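Local coordinates for protein arginine N-methyltransferase SFM1 (PDB 5C74) that uses S-adenosyl-L-methionine to monomethylate an arginine of ribosomal protein S3 as a protein-arginine N-methyltransferase of the SPOUT class, at residues T142-R145 / T146-I150. Residues are numbered along the deposited sequence; the frame is centred on the assembly and turned at random.
Sequences TAIR and TTQLI
Thr-146 grips the carbonyl of Thr-142, one turn back, with two donors: its N lies 2.8 Å and its OG1 2.9 Å from Thr-142 O. The two come from opposite faces of the carbonyl plane, the hydroxyl standing well above it, 40° out. With chi1 at -63°, OG1 sits beside its own backbone N and is folded back against the preceding turn. The Thr-146 side chain also packs on Val-183 of strand 181-183 and on Met-138. Replacing Thr-146 by alanine would probably leave Thr-142 O with just the backbone N-H of its two donors and open a small gap beside Val-183 and Met-138. Thr-147 makes a similar pair of bonds to Ala-143 O, again from opposite faces, its OG1 at 3.0 Å from that oxygen and less far out of the plane. The methyl CG2 of Thr-142 reaches to 4.1 Å from OG1 of Thr-146, while the Thr-142 hydroxyl is hydrogen-bonded to that of Thr-139.

On the more open side, CG of Arg-145 and CD1 of Leu-149 meet loosely at 4.2 Å. Gln-148 CG lies 3.3 Å from Ile-144 O; beyond it the chain bends at chi2 (-79°), and OE1 hydrogen-bonds to the hydroxyl of Tyr-3. Ala-143, Ile-144 and Thr-147 pack on strand 101-104 of the parallel sheet. The doubled carbonyl bonds are typical of buried threonines within an alpha-helix, whose hydroxyls turn back to the i-4 carbonyl, here on helix 140-151 of the SPOUT methyltransferase fold.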
loop_
_atom_site.group_PDB
_atom_site.type_symbol
_atom_site.label_atom_id
_atom_site.label_comp_id
_atom_site.label_asym_id
_atom_site.label_seq_id
_atom_site.Cartn_x
_atom_site.Cartn_y
_atom_site.Cartn_z
ATOM N N THR A 142 4.924 -15.548 -6.064
ATOM C CA THR A 142 4.905 -16.699 -6.981
ATOM C C THR A 142 6.199 -16.746 -7.816
ATOM O O THR A 142 6.787 -17.824 -8.028
ATOM C CB THR A 142 3.697 -16.657 -7.933
ATOM O OG1 THR A 142 2.486 -16.826 -7.183
ATOM C CG2 THR A 142 3.805 -17.793 -8.948
ATOM N N ALA A 143 6.642 -15.577 -8.278
ATOM C CA ALA A 143 7.854 -15.486 -9.088
ATOM C C ALA A 143 9.053 -15.966 -8.282
ATOM O O ALA A 143 9.924 -16.663 -8.809
ATOM C CB ALA A 143 8.089 -14.062 -9.581
ATOM N N ILE A 144 9.091 -15.585 -7.011
ATOM C CA ILE A 144 10.176 -16.005 -6.140
ATOM C C ILE A 144 10.081 -17.502 -5.868
ATOM O O ILE A 144 11.094 -18.194 -5.908
ATOM C CB ILE A 144 10.190 -15.189 -4.835
ATOM C CG1 ILE A 144 10.617 -13.755 -5.182
ATOM C CG2 ILE A 144 11.148 -15.833 -3.795
ATOM C CD1 ILE A 144 10.736 -12.817 -4.011
ATOM N N ARG A 145 8.874 -18.026 -5.646
ATOM C CA ARG A 145 8.753 -19.477 -5.464
ATOM C C ARG A 145 9.242 -20.205 -6.714
ATOM O O ARG A 145 9.946 -21.213 -6.634
ATOM C CB ARG A 145 7.308 -19.895 -5.158
ATOM C CG ARG A 145 7.121 -21.398 -5.072
ATOM C CD ARG A 145 5.750 -21.748 -4.514
ATOM N NE ARG A 145 5.678 -21.383 -3.114
ATOM C CZ ARG A 145 6.097 -22.177 -2.136
ATOM N NH1 ARG A 145 6.582 -23.384 -2.420
ATOM N NH2 ARG A 145 6.016 -21.775 -0.883
ATOM N N THR A 146 8.855 -19.688 -7.869
ATOM C CA THR A 146 9.232 -20.294 -9.130
ATOM C C THR A 146 10.738 -20.274 -9.299
ATOM O O THR A 146 11.334 -21.265 -9.716
ATOM C CB THR A 146 8.568 -19.580 -10.318
ATOM O OG1 THR A 146 7.138 -19.721 -10.219
ATOM C CG2 THR A 146 9.055 -20.185 -11.635
ATOM N N THR A 147 11.353 -19.154 -8.952
ATOM C CA THR A 147 12.800 -19.043 -9.084
ATOM C C THR A 147 13.517 -20.045 -8.169
ATOM O O THR A 147 14.537 -20.643 -8.552
ATOM C CB THR A 147 13.254 -17.605 -8.788
ATOM O OG1 THR A 147 12.706 -16.736 -9.789
ATOM C CG2 THR A 147 14.794 -17.530 -8.827
ATOM N N GLN A 148 12.983 -20.238 -6.966
ATOM C CA GLN A 148 13.544 -21.217 -6.039
ATOM C C GLN A 148 13.471 -22.629 -6.620
ATOM O O GLN A 148 14.419 -23.413 -6.521
ATOM C CB GLN A 148 12.815 -21.157 -4.690
ATOM C CG GLN A 148 13.085 -19.887 -3.917
ATOM C CD GLN A 148 14.425 -19.934 -3.213
ATOM O OE1 GLN A 148 15.403 -19.346 -3.673
ATOM N NE2 GLN A 148 14.479 -20.650 -2.101
ATOM N N LEU A 149 12.334 -22.965 -7.207
ATOM C CA LEU A 149 12.161 -24.286 -7.800
ATOM C C LEU A 149 13.193 -24.519 -8.904
ATOM O O LEU A 149 13.758 -25.612 -9.033
ATOM C CB LEU A 149 10.728 -24.434 -8.352
ATOM C CG LEU A 149 9.613 -24.487 -7.296
ATOM C CD1 LEU A 149 8.213 -24.323 -7.931
ATOM C CD2 LEU A 149 9.709 -25.812 -6.563
ATOM N N ILE A 150 13.451 -23.478 -9.691
ATOM C CA ILE A 150 14.351 -23.599 -10.842
ATOM C C ILE A 150 15.817 -23.626 -10.403
ATOM O O ILE A 150 16.586 -24.490 -10.825
ATOM C CB ILE A 150 14.116 -22.435 -11.843
ATOM C CG1 ILE A 150 12.741 -22.564 -12.495
ATOM C CG2 ILE A 150 15.175 -22.397 -12.927
ATOM C CD1 ILE A 150 12.336 -21.321 -13.306
#